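Long-range contacts in glucose dehydrogenase (Haloferax mediterranei, PDB 2B5W), which catalyses the zinc-dependent oxidation of D-glucose to D-glucono-1,5-lactone, and of several other aldoses, using NAD+ or, preferably, NADP+ as electron acceptor: residues A[3-8]-A[56-61]; A[84-89]-A[304-309]; A[122-127]-A[352-357]; A[147-152]-A[310-315]. The protein carries 1 engineered substitution. All coordinates share one frame; numbering follows the deposited sequence.

Contact 1: A[3-8]-A[56-61]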
loop_
_atom_site.group_PDB
_atom_site.type_symbol
_atom_site.label_atom_id
_atom_site.label_comp_id
_atom_site.label_asym_id
_atom_site.label_seq_id
_atom_site.Cartn_x
_atom_site.Cartn_y
_atom_site.Cartn_z
ATOM N N ALA A 3 40.125 -3.815 11.453
ATOM C CA ALA A 3 38.775 -3.520 10.941
ATOM C C ALA A 3 38.893 -2.961 9.518
ATOM O O ALA A 3 39.948 -2.460 9.119
ATOM C CB ALA A 3 38.088 -2.555 11.823
ATOM N N ILE A 4 37.815 -3.059 8.748
ATOM C CA ILE A 4 37.759 -2.554 7.390
ATOM C C ILE A 4 36.853 -1.333 7.399
ATOM O O ILE A 4 35.713 -1.412 7.845
ATOM C CB ILE A 4 37.212 -3.630 6.402
ATOM C CG1 ILE A 4 38.065 -4.903 6.459
ATOM C CG2 ILE A 4 37.149 -3.060 5.005
ATOM C CD1 ILE A 4 39.512 -4.734 6.138
ATOM N N ALA A 5 37.373 -0.201 6.933
ATOM C CA ALA A 5 36.692 1.081 7.082
ATOM C C ALA A 5 36.809 1.935 5.830
ATOM O O ALA A 5 37.692 1.713 5.006
ATOM C CB ALA A 5 37.264 1.832 8.243
ATOM N N VAL A 6 35.886 2.880 5.687
ATOM C CA VAL A 6 36.051 3.962 4.692
ATOM C C VAL A 6 36.546 5.204 5.474
ATOM O O VAL A 6 36.130 5.471 6.605
ATOM C CB VAL A 6 34.755 4.259 3.910
ATOM C CG1 VAL A 6 34.447 3.123 2.918
ATOM C CG2 VAL A 6 33.567 4.504 4.829
ATOM N N LYS A 7 37.486 5.930 4.883
ATOM C CA LYS A 7 38.026 7.154 5.470
ATOM C C LYS A 7 37.761 8.312 4.513
ATOM O O LYS A 7 37.559 8.114 3.300
ATOM C CB LYS A 7 39.541 7.032 5.661
ATOM C CG LYS A 7 40.027 6.408 6.961
ATOM C CD LYS A 7 41.403 5.774 6.735
ATOM C CE LYS A 7 42.340 5.878 7.928
ATOM N NZ LYS A 7 43.670 5.242 7.599
ATOM N N ARG A 8 37.738 9.524 5.070
ATOM C CA ARG A 8 37.704 10.719 4.226
ATOM C C ARG A 8 38.948 10.744 3.355
ATOM O O ARG A 8 40.070 10.604 3.860
ATOM C CB ARG A 8 37.675 11.975 5.097
ATOM C CG ARG A 8 36.369 12.134 5.874
ATOM C CD ARG A 8 36.371 13.350 6.800
ATOM N NE ARG A 8 35.114 13.504 7.549
ATOM C CZ ARG A 8 34.877 14.493 8.420
ATOM N NH1 ARG A 8 35.802 15.430 8.670
ATOM N NH2 ARG A 8 33.733 14.634 9.102
ATOM N N GLU A 56 34.395 11.178 14.464
ATOM C CA GLU A 56 35.330 10.137 14.065
ATOM C C GLU A 56 35.718 10.284 12.614
ATOM O O GLU A 56 34.984 10.854 11.809
ATOM C CB GLU A 56 34.728 8.762 14.344
ATOM C CG GLU A 56 34.456 8.594 15.828
ATOM C CD GLU A 56 34.320 7.161 16.264
ATOM O OE1 GLU A 56 35.230 6.345 15.946
ATOM O OE2 GLU A 56 33.310 6.864 16.957
ATOM N N ASP A 57 36.901 9.767 12.288
ATOM C CA ASP A 57 37.516 10.009 10.989
ATOM C C ASP A 57 37.375 8.842 10.016
ATOM O O ASP A 57 38.028 8.819 8.965
ATOM C CB ASP A 57 39.008 10.386 11.146
ATOM C CG ASP A 57 39.882 9.242 11.669
ATOM O OD1 ASP A 57 39.434 8.083 11.800
ATOM O OD2 ASP A 57 41.074 9.429 11.979
ATOM N N HIS A 58 36.483 7.914 10.347
ATOM C CA HIS A 58 36.254 6.745 9.505
ATOM C C HIS A 58 34.898 6.148 9.858
ATOM O O HIS A 58 34.293 6.524 10.871
ATOM C CB HIS A 58 37.358 5.709 9.754
ATOM C CG HIS A 58 37.307 5.083 11.116
ATOM N ND1 HIS A 58 37.812 5.692 12.245
ATOM C CD2 HIS A 58 36.753 3.918 11.543
ATOM C CE1 HIS A 58 37.598 4.923 13.296
ATOM N NE2 HIS A 58 36.965 3.833 12.894
ATOM N N LEU A 59 34.466 5.206 9.031
ATOM C CA LEU A 59 33.307 4.390 9.317
ATOM C C LEU A 59 33.696 2.932 9.044
ATOM O O LEU A 59 34.059 2.585 7.928
ATOM C CB LEU A 59 32.148 4.784 8.417
ATOM C CG LEU A 59 30.916 3.861 8.474
ATOM C CD1 LEU A 59 30.283 3.929 9.836
ATOM C CD2 LEU A 59 29.945 4.268 7.425
ATOM N N VAL A 60 33.640 2.105 10.081
ATOM C CA VAL A 60 33.833 0.658 9.878
ATOM C C VAL A 60 32.623 0.146 9.097
ATOM O O VAL A 60 31.467 0.460 9.459
ATOM C CB VAL A 60 33.962 -0.091 11.198
ATOM C CG1 VAL A 60 33.965 -1.596 10.975
ATOM C CG2 VAL A 60 35.251 0.330 11.950
ATOM N N LEU A 61 32.876 -0.575 8.007
ATOM C CA LEU A 61 31.823 -1.048 7.147
ATOM C C LEU A 61 31.192 -2.334 7.688
ATOM O O LEU A 61 31.712 -2.934 8.608
ATOM C CB LEU A 61 32.370 -1.295 5.754
ATOM C CG LEU A 61 32.895 -0.077 4.979
ATOM C CD1 LEU A 61 33.570 -0.586 3.701
ATOM C CD2 LEU A 61 31.765 0.869 4.669
#
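V6 and L61 bury the most surface in this pairing of strand 3-7 with strand 58-60, and their side chains cross at about a right angle. V6 CG1 stands 3.9 Å from L61 CD1 and equally far from L61 CD2, so the methyl is set against the fork of the leucine. With V6 chi1 at -72°, the other branch is turned along L59: V6 CG2 lies 3.9 Å from L59 CB, the two side chains running side by side. Helix 39-46 covers this apolar face through V44 and I45.

The backbone fixes the register. V6 and L59 form an antiparallel hydrogen-bonded pair, V6 N giving its hydrogen to L59 O at 2.9 Å and L59 N to V6 O at 3.0 Å. Two residues further along, past the non-hydrogen-bonded pair A5 and V60, L61 N reaches I4 O at 3.0 Å.

A5, H58 and V60 occupy the opposite face. H58 ND1 donates to D57 OD1 at 2.9 Å (162° at the hydrogen), nearly within the ring plane, while NE2 is hydrogen-bonded to K18 NZ. Both ring nitrogens being engaged, the rotation of the imidazole is well defined, and H121 stacks on it. Strand 2-7 pairs on its other side with strand 14-17, completing a three-stranded antiparallel sheet of order 14-17, 2-7, 58-60, part of the GroES-like catalytic region of the zinc-containing alcohol dehydrogenase family.

Contact 2: A[84-89]-A[304-309]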
loop_
_atom_site.group_PDB
_atom_site.type_symbol
_atom_site.label_atom_id
_atom_site.label_comp_id
_atom_site.label_asym_id
_atom_site.label_seq_id
_atom_site.Cartn_x
_atom_site.Cartn_y
_atom_site.Cartn_z
ATOM N N VAL A 84 23.584 -13.373 14.947
ATOM C CA VAL A 84 23.521 -12.343 13.940
ATOM C C VAL A 84 22.964 -11.082 14.594
ATOM O O VAL A 84 21.873 -11.105 15.171
ATOM C CB VAL A 84 22.591 -12.783 12.772
ATOM C CG1 VAL A 84 22.362 -11.658 11.834
ATOM C CG2 VAL A 84 23.184 -14.002 12.055
ATOM N N PRO A 85 23.665 -9.964 14.485
ATOM C CA PRO A 85 23.149 -8.702 15.039
ATOM C C PRO A 85 22.159 -8.015 14.107
ATOM O O PRO A 85 22.341 -8.002 12.869
ATOM C CB PRO A 85 24.428 -7.829 15.152
ATOM C CG PRO A 85 25.275 -8.304 14.013
ATOM C CD PRO A 85 25.007 -9.803 13.877
ATOM N N THR A 86 21.165 -7.339 14.693
ATOM C CA THR A 86 20.353 -6.417 13.917
ATOM C C THR A 86 21.206 -5.165 13.658
ATOM O O THR A 86 22.311 -5.011 14.202
ATOM C CB THR A 86 19.061 -6.020 14.625
ATOM O OG1 THR A 86 19.417 -5.291 15.815
ATOM C CG2 THR A 86 18.261 -7.229 15.061
ATOM N N VAL A 87 20.693 -4.316 12.815
ATOM C CA VAL A 87 21.434 -3.178 12.296
ATOM C C VAL A 87 21.167 -1.867 13.022
ATOM O O VAL A 87 22.082 -1.059 13.203
ATOM C CB VAL A 87 21.130 -3.030 10.801
ATOM C CG1 VAL A 87 21.915 -1.880 10.197
ATOM C CG2 VAL A 87 21.509 -4.332 10.053
ATOM N N ARG A 88 19.925 -1.632 13.475
ATOM C CA ARG A 88 19.626 -0.320 14.020
ATOM C C ARG A 88 19.883 -0.216 15.495
ATOM O O ARG A 88 19.616 -1.126 16.269
ATOM C CB ARG A 88 18.187 0.082 13.704
ATOM C CG ARG A 88 18.002 0.503 12.287
ATOM C CD ARG A 88 16.632 1.008 11.906
ATOM N NE ARG A 88 16.610 1.462 10.513
ATOM C CZ ARG A 88 15.608 2.135 9.969
ATOM N NH1 ARG A 88 14.536 2.425 10.689
ATOM N NH2 ARG A 88 15.692 2.565 8.714
ATOM N N ARG A 89 20.432 0.934 15.860
ATOM C CA ARG A 89 20.736 1.280 17.254
ATOM C C ARG A 89 20.225 2.691 17.511
ATOM O O ARG A 89 20.086 3.503 16.588
ATOM C CB ARG A 89 22.235 1.197 17.513
ATOM C CG ARG A 89 22.812 -0.188 17.302
ATOM C CD ARG A 89 22.448 -1.212 18.361
ATOM N NE ARG A 89 23.082 -2.494 18.110
ATOM C CZ ARG A 89 22.591 -3.423 17.272
ATOM N NH1 ARG A 89 21.455 -3.250 16.649
ATOM N NH2 ARG A 89 23.257 -4.528 17.084
ATOM N N SER A 304 14.695 -4.219 9.062
ATOM C CA SER A 304 14.070 -5.443 9.550
ATOM C C SER A 304 14.385 -5.564 11.004
ATOM O O SER A 304 15.301 -4.883 11.514
ATOM C CB SER A 304 14.580 -6.683 8.759
ATOM O OG SER A 304 16.005 -6.795 8.888
ATOM N N HIS A 305 13.651 -6.426 11.708
ATOM C CA HIS A 305 13.899 -6.591 13.125
ATOM C C HIS A 305 13.847 -8.047 13.540
ATOM O O HIS A 305 13.840 -8.955 12.704
ATOM C CB HIS A 305 12.943 -5.723 13.965
ATOM C CG HIS A 305 13.524 -5.335 15.292
ATOM N ND1 HIS A 305 14.789 -4.801 15.417
ATOM C CD2 HIS A 305 13.032 -5.473 16.553
ATOM C CE1 HIS A 305 15.034 -4.584 16.702
ATOM N NE2 HIS A 305 13.986 -4.991 17.411
ATOM N N VAL A 306 13.959 -8.290 14.846
ATOM C CA VAL A 306 14.253 -9.603 15.375
ATOM C C VAL A 306 13.358 -10.697 14.796
ATOM O O VAL A 306 13.867 -11.735 14.408
ATOM C CB VAL A 306 14.236 -9.610 16.907
ATOM C CG1 VAL A 306 14.290 -11.026 17.461
ATOM C CG2 VAL A 306 15.413 -8.788 17.439
ATOM N N GLU A 307 12.049 -10.493 14.750
ATOM C CA GLU A 307 11.164 -11.550 14.239
ATOM C C GLU A 307 11.490 -11.920 12.795
ATOM O O GLU A 307 11.279 -13.060 12.384
ATOM C CB GLU A 307 9.712 -11.100 14.312
ATOM C CG GLU A 307 9.170 -10.983 15.719
ATOM C CD GLU A 307 7.702 -10.548 15.741
ATOM O OE1 GLU A 307 7.021 -10.604 14.672
ATOM O OE2 GLU A 307 7.236 -10.142 16.830
ATOM N N HIS A 308 11.955 -10.945 12.028
ATOM C CA HIS A 308 12.295 -11.191 10.625
ATOM C C HIS A 308 13.579 -11.980 10.501
ATOM O O HIS A 308 13.728 -12.806 9.592
ATOM C CB HIS A 308 12.439 -9.865 9.874
ATOM C CG HIS A 308 11.256 -8.977 10.005
ATOM N ND1 HIS A 308 11.310 -7.714 10.565
ATOM C CD2 HIS A 308 9.950 -9.215 9.719
ATOM C CE1 HIS A 308 10.085 -7.208 10.584
ATOM N NE2 HIS A 308 9.246 -8.096 10.070
ATOM N N PHE A 309 14.523 -11.740 11.406
ATOM C CA PHE A 309 15.763 -12.510 11.453
ATOM C C PHE A 309 15.460 -13.959 11.870
ATOM O O PHE A 309 16.000 -14.901 11.306
ATOM C CB PHE A 309 16.802 -11.910 12.441
ATOM C CG PHE A 309 17.485 -10.647 11.971
ATOM C CD1 PHE A 309 16.780 -9.461 11.788
ATOM C CD2 PHE A 309 18.859 -10.634 11.720
ATOM C CE1 PHE A 309 17.374 -8.293 11.337
ATOM C CE2 PHE A 309 19.490 -9.427 11.316
ATOM C CZ PHE A 309 18.754 -8.270 11.095
#
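The N-terminus of helix 306-318, which follows strand 297-300 of the parallel Rossmann-type sheet, meets the end of strand 82-85 of the GroES-like region here, F309 and T86 supplying most of the buried surface. T86 CG2 stands over one face of the F309 ring, 4.2 Å from its centroid and 18° off the ring normal, a CH-pi contact offset toward the rim. V84 comes in at the edge of the same ring instead, its CG1 3.7 Å from F309 CD2. P85 O approaches obliquely, 3.5 Å from F309 CE2; this carbonyl oxygen is buried without a hydrogen-bonding partner.

The T86 side chain divides its roles. A chi1 of 65° sets OG1 between the backbone N and the carbonyl carbon and turns CG2 toward the helix, where it also touches V306 CG2 at 4.0 Å. The hydroxyl faces its own segment and accepts from R89 NH1 at 3.0 Å, somewhat out of the guanidinium plane. R89 NH1 also donates to R88 O, at 2.8 Å, which limits the freedom of the guanidinium group.

H305 is the N-cap of the helix. Its amide N donates to H308 ND1 at 2.9 Å, with the imidazole turned so that this bond lies in the ring plane, while H308 NE2 is hydrogen-bonded to E160. Around this junction, F309 also packs on E150 and S153 of helix 149-164 and on V136 of strand 135-137, the strand that pairs with 82-85.

Contact 3: A[122-127]-A[352-357]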
loop_
_atom_site.group_PDB
_atom_site.type_symbol
_atom_site.label_atom_id
_atom_site.label_comp_id
_atom_site.label_asym_id
_atom_site.label_seq_id
_atom_site.Cartn_x
_atom_site.Cartn_y
_atom_site.Cartn_z
ATOM N N GLY A 122 30.179 -0.357 11.830
ATOM C CA GLY A 122 29.627 -1.649 11.456
ATOM C C GLY A 122 30.370 -2.803 12.101
ATOM O O GLY A 122 30.972 -2.667 13.176
ATOM N N TYR A 123 30.341 -3.950 11.409
ATOM C CA TYR A 123 30.743 -5.217 11.957
ATOM C C TYR A 123 32.013 -5.829 11.340
ATOM O O TYR A 123 32.448 -6.891 11.798
ATOM C CB TYR A 123 29.595 -6.229 11.816
ATOM C CG TYR A 123 28.321 -5.781 12.500
ATOM C CD1 TYR A 123 28.309 -5.507 13.861
ATOM C CD2 TYR A 123 27.124 -5.619 11.794
ATOM C CE1 TYR A 123 27.161 -5.085 14.492
ATOM C CE2 TYR A 123 25.999 -5.186 12.413
ATOM C CZ TYR A 123 26.015 -4.920 13.762
ATOM O OH TYR A 123 24.884 -4.487 14.428
ATOM N N MET A 124 32.614 -5.150 10.355
ATOM C CA MET A 124 33.832 -5.650 9.730
ATOM C C MET A 124 35.045 -5.356 10.609
ATOM O O MET A 124 35.914 -4.556 10.254
ATOM C CB MET A 124 34.039 -5.070 8.330
ATOM C CG MET A 124 33.094 -5.636 7.335
ATOM S SD MET A 124 33.396 -5.026 5.682
ATOM C CE MET A 124 32.123 -5.965 4.801
ATOM N N SER A 125 35.073 -5.992 11.757
ATOM C CA SER A 125 36.164 -5.899 12.708
ATOM C C SER A 125 36.277 -7.259 13.343
ATOM O O SER A 125 35.345 -8.051 13.272
ATOM C CB SER A 125 35.914 -4.804 13.763
ATOM O OG SER A 125 34.712 -4.985 14.485
ATOM N N GLU A 126 37.418 -7.576 13.956
ATOM C CA GLU A 126 37.583 -8.904 14.505
ATOM C C GLU A 126 36.615 -9.213 15.634
ATOM O O GLU A 126 36.258 -10.365 15.825
ATOM C CB GLU A 126 39.046 -9.123 14.929
ATOM C CG GLU A 126 39.968 -9.089 13.723
ATOM C CD GLU A 126 41.421 -9.347 14.052
ATOM O OE1 GLU A 126 42.083 -8.440 14.596
ATOM O OE2 GLU A 126 41.908 -10.448 13.723
ATOM N N PHE A 127 36.215 -8.184 16.375
ATOM C CA PHE A 127 35.252 -8.286 17.476
ATOM C C PHE A 127 34.278 -7.125 17.414
ATOM O O PHE A 127 34.584 -6.048 16.906
ATOM C CB PHE A 127 35.926 -8.278 18.852
ATOM C CG PHE A 127 36.860 -9.416 19.074
ATOM C CD1 PHE A 127 36.443 -10.584 19.708
ATOM C CD2 PHE A 127 38.160 -9.344 18.588
ATOM C CE1 PHE A 127 37.321 -11.641 19.875
ATOM C CE2 PHE A 127 39.027 -10.402 18.741
ATOM C CZ PHE A 127 38.617 -11.546 19.389
ATOM N N ILE A 352 33.502 -11.377 3.697
ATOM C CA ILE A 352 34.837 -11.430 4.264
ATOM C C ILE A 352 34.813 -12.283 5.518
ATOM O O ILE A 352 33.989 -12.080 6.396
ATOM C CB ILE A 352 35.339 -10.029 4.613
ATOM C CG1 ILE A 352 35.388 -9.178 3.330
ATOM C CG2 ILE A 352 36.731 -10.109 5.273
ATOM C CD1 ILE A 352 35.506 -7.685 3.565
ATOM N N GLU A 353 35.745 -13.217 5.602
ATOM C CA GLU A 353 35.894 -14.097 6.737
ATOM C C GLU A 353 36.970 -13.556 7.667
ATOM O O GLU A 353 38.145 -13.497 7.287
ATOM C CB GLU A 353 36.252 -15.507 6.287
ATOM C CG GLU A 353 36.420 -16.481 7.453
ATOM C CD GLU A 353 36.470 -17.894 6.995
ATOM O OE1 GLU A 353 37.565 -18.354 6.639
ATOM O OE2 GLU A 353 35.415 -18.551 7.042
ATOM N N PHE A 354 36.568 -13.216 8.866
ATOM C CA PHE A 354 37.460 -12.771 9.941
ATOM C C PHE A 354 38.028 -13.905 10.792
ATOM O O PHE A 354 39.158 -13.826 11.300
ATOM C CB PHE A 354 36.750 -11.746 10.826
ATOM C CG PHE A 354 36.605 -10.414 10.166
ATOM C CD1 PHE A 354 35.630 -10.206 9.209
ATOM C CD2 PHE A 354 37.466 -9.380 10.475
ATOM C CE1 PHE A 354 35.527 -8.980 8.563
ATOM C CE2 PHE A 354 37.356 -8.154 9.815
ATOM C CZ PHE A 354 36.398 -7.981 8.866
ATOM N N SER A 355 37.238 -14.967 10.944
ATOM C CA SER A 355 37.626 -16.110 11.751
ATOM C C SER A 355 36.697 -17.273 11.474
ATOM O O SER A 355 35.635 -17.099 10.878
ATOM C CB SER A 355 37.585 -15.747 13.225
ATOM O OG SER A 355 36.253 -15.709 13.755
ATOM N N THR A 356 37.133 -18.457 11.879
ATOM C CA THR A 356 36.322 -19.660 11.826
ATOM C C THR A 356 35.847 -20.018 13.226
ATOM O O THR A 356 36.372 -19.549 14.238
ATOM C CB THR A 356 37.129 -20.836 11.235
ATOM O OG1 THR A 356 38.281 -21.039 12.036
ATOM C CG2 THR A 356 37.722 -20.525 9.860
ATOM N N VAL A 357 34.833 -20.867 13.297
ATOM C CA VAL A 357 34.251 -21.184 14.586
ATOM C C VAL A 357 35.269 -21.935 15.473
ATOM O O VAL A 357 36.011 -22.787 14.986
ATOM C CB VAL A 357 32.959 -21.997 14.437
ATOM C CG1 VAL A 357 32.454 -22.397 15.815
ATOM C CG2 VAL A 357 31.873 -21.176 13.689
#
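An aromatic ring laid against bare backbone is the striking feature here: F354 packs on the main chain of M124 and S125 more than on their side chains. Its CZ comes within 3.4 Å of M124 C, and CE2 lies 3.7 Å from S125 N, an oblique approach to the peptide joining the two residues. S125 O stands over one face of the ring, offset toward the rim, and this oxygen accepts a hydrogen bond from T32 OG1.

The backbone there is sharply folded. M124 is the centre of an inverse gamma turn (phi -79°, psi 66°), whose closing bond, from S125 N to Y123 O, is weak. F354 CZ also touches M124 CB at 3.8 Å, so the ring tip rests against both the side chain and the backbone at the bend.

Beyond CG the methionine is extended, carrying its thioether to I352. M124 SD and M124 CE are both 4.0 Å from I352 CD1, the two side chains crossing at about a right angle. Nearer the stem of the ring, E126 contributes the aliphatic part of its side chain, CG lying 4.1 Å from F354 CD2, while OE1 is hydrogen-bonded to K2 N.

The turn is held between strands: M124 bonds through its backbone to I4 and L61, and its side chain packs on V35 and V37 of strand 27-37, the same strand that pairs antiparallel with 349-353, from which the C-terminal tail departs.

Contact 4: A[147-152]-A[310-315]. With K (potassium ion), chain F.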
loop_
_atom_site.group_PDB
_atom_site.type_symbol
_atom_site.label_atom_id
_atom_site.label_comp_id
_atom_site.label_asym_id
_atom_site.label_seq_id
_atom_site.Cartn_x
_atom_site.Cartn_y
_atom_site.Cartn_z
ATOM N N PHE A 147 25.886 -14.643 7.253
ATOM C CA PHE A 147 25.799 -13.319 6.673
ATOM C C PHE A 147 24.616 -13.131 5.731
ATOM O O PHE A 147 24.399 -12.026 5.293
ATOM C CB PHE A 147 27.127 -12.943 5.996
ATOM C CG PHE A 147 27.499 -13.845 4.860
ATOM C CD1 PHE A 147 27.057 -13.588 3.555
ATOM C CD2 PHE A 147 28.302 -14.962 5.067
ATOM C CE1 PHE A 147 27.395 -14.458 2.536
ATOM C CE2 PHE A 147 28.611 -15.801 4.067
ATOM C CZ PHE A 147 28.189 -15.565 2.802
ATOM N N LEU A 148 23.908 -14.206 5.376
ATOM C CA LEU A 148 22.745 -14.111 4.517
ATOM C C LEU A 148 21.478 -13.891 5.333
ATOM O O LEU A 148 20.446 -13.526 4.767
ATOM C CB LEU A 148 22.554 -15.368 3.685
ATOM C CG LEU A 148 23.622 -15.644 2.626
ATOM C CD1 LEU A 148 23.265 -16.913 1.889
ATOM C CD2 LEU A 148 23.763 -14.497 1.699
ATOM N N ILE A 149 21.548 -14.080 6.645
ATOM C CA ILE A 149 20.333 -13.911 7.501
ATOM C C ILE A 149 19.852 -12.450 7.453
ATOM O O ILE A 149 18.652 -12.203 7.302
ATOM C CB ILE A 149 20.615 -14.383 8.918
ATOM C CG1 ILE A 149 20.910 -15.869 8.965
ATOM C CG2 ILE A 149 19.503 -13.976 9.860
ATOM C CD1 ILE A 149 19.806 -16.730 8.376
ATOM N N GLU A 150 20.740 -11.457 7.541
ATOM C CA GLU A 150 20.261 -10.094 7.436
ATOM C C GLU A 150 19.596 -9.769 6.102
ATOM O O GLU A 150 18.487 -9.241 6.082
ATOM C CB GLU A 150 21.374 -9.067 7.811
ATOM C CG GLU A 150 20.852 -7.644 8.037
ATOM C CD GLU A 150 20.725 -6.815 6.792
ATOM O OE1 GLU A 150 21.188 -7.276 5.716
ATOM O OE2 GLU A 150 20.146 -5.690 6.837
ATOM N N PRO A 151 20.196 -10.055 4.940
ATOM C CA PRO A 151 19.488 -9.815 3.686
ATOM C C PRO A 151 18.162 -10.563 3.573
ATOM O O PRO A 151 17.191 -9.994 3.088
ATOM C CB PRO A 151 20.479 -10.304 2.615
ATOM C CG PRO A 151 21.726 -10.464 3.260
ATOM C CD PRO A 151 21.612 -10.407 4.742
ATOM N N ILE A 152 18.133 -11.826 3.994
ATOM C CA ILE A 152 16.861 -12.587 3.981
ATOM C C ILE A 152 15.811 -11.841 4.820
ATOM O O ILE A 152 14.647 -11.724 4.417
ATOM C CB ILE A 152 17.040 -14.053 4.438
ATOM C CG1 ILE A 152 17.916 -14.845 3.439
ATOM C CG2 ILE A 152 15.661 -14.757 4.544
ATOM C CD1 ILE A 152 18.341 -16.188 3.934
ATOM N N GLU A 310 14.550 -14.162 12.826
ATOM C CA GLU A 310 14.137 -15.526 13.183
ATOM C C GLU A 310 13.463 -16.257 12.013
ATOM O O GLU A 310 13.784 -17.399 11.717
ATOM C CB GLU A 310 13.223 -15.516 14.423
ATOM C CG GLU A 310 13.919 -15.106 15.704
ATOM C CD GLU A 310 12.937 -14.974 16.895
ATOM O OE1 GLU A 310 11.738 -15.217 16.750
ATOM O OE2 GLU A 310 13.418 -14.548 17.941
ATOM N N ALA A 311 12.565 -15.554 11.314
ATOM C CA ALA A 311 11.860 -16.100 10.172
ATOM C C ALA A 311 12.867 -16.475 9.098
ATOM O O ALA A 311 12.750 -17.526 8.479
ATOM C CB ALA A 311 10.855 -15.137 9.646
ATOM N N ALA A 312 13.882 -15.631 8.921
ATOM C CA ALA A 312 14.959 -15.921 7.947
ATOM C C ALA A 312 15.649 -17.237 8.177
ATOM O O ALA A 312 16.037 -17.901 7.210
ATOM C CB ALA A 312 16.003 -14.782 7.932
ATOM N N THR A 313 15.864 -17.648 9.439
ATOM C CA THR A 313 16.491 -18.928 9.706
ATOM C C THR A 313 15.699 -20.103 9.162
ATOM O O THR A 313 16.273 -21.088 8.671
ATOM C CB THR A 313 16.864 -19.183 11.189
ATOM O OG1 THR A 313 15.662 -19.350 12.016
ATOM C CG2 THR A 313 17.665 -18.010 11.748
ATOM N N VAL A 314 14.365 -20.037 9.292
ATOM C CA VAL A 314 13.507 -21.072 8.784
ATOM C C VAL A 314 13.496 -21.066 7.240
ATOM O O VAL A 314 13.617 -22.115 6.611
ATOM C CB VAL A 314 12.074 -20.867 9.367
ATOM C CG1 VAL A 314 11.072 -21.837 8.740
ATOM C CG2 VAL A 314 12.078 -21.077 10.874
ATOM N N THR A 315 13.385 -19.883 6.664
ATOM C CA THR A 315 13.401 -19.765 5.216
ATOM C C THR A 315 14.714 -20.275 4.641
ATOM O O THR A 315 14.745 -20.999 3.644
ATOM C CB THR A 315 13.147 -18.339 4.832
ATOM O OG1 THR A 315 11.806 -17.962 5.209
ATOM C CG2 THR A 315 13.247 -18.146 3.277
HETATM K K K F . 9.272 -18.601 4.124
#
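Two helical segments approach most closely at I152 and A312, whose CA atoms are 5.5 Å apart: a short 3-10 turn at 147-148 leads into helix 149-164, and residues 310-315 run within helix 306-318. The small A312 at the crossing makes this a close helix-helix packing between the helices that precede and follow the strands of the Rossmann-type parallel sheet. No hydrogen bond joins the segments; the interface is apolar.

A312 CB is met by two isoleucines. I152 CG2 presses on it at 3.4 Å, tighter than usual van der Waals contact, and I149 CG2, one turn earlier, reaches it at 4.1 Å. An I149 chi2 of -56° bends CD1 over toward T313, and its distance to T313 CG2 is 4.2 Å. The T313 hydroxyl is turned back on its own helix, OG1 donating to E310 O at 2.7 Å in the carbonyl plane, which leaves the methyl for the isoleucine.

E150, a known substrate- and zinc-binding residue, points from the far side of its helix beside H63 and E64, the zinc ligands here with engineered C38. The packing of I149 and I152 thus occupies the back of a helix whose front lines the active site. T315 finishes the contact with a split side chain: its CG2 lies 4.3 Å from I152 CG2, whereas its OG1, hydrogen-bonded to E156, binds a potassium ion at 2.8 Å.

Overall arrangement
Contacts 2 and 4 share helix 306-318 and have centres about 10 Å apart; F309 CZ of contact 2 packs 3.8 Å from E150 CG of contact 4, linking the helix-strand junction to a zinc- and substrate-binding residue. Contacts 1 and 3 touch, through backbone bonds such as I4 N to M124 O at 2.9 Å. Y123 connects contact 3 to contact 2, its OH 2.6 Å from T86 O. Contacts 1 and 4, with centres about 27 Å apart, do not touch. The zinc lies among them: about 9 Å from the M124 side chain and about 10 Å from those of F309 and L61. The NADP is about 10 Å from the F309 side chain.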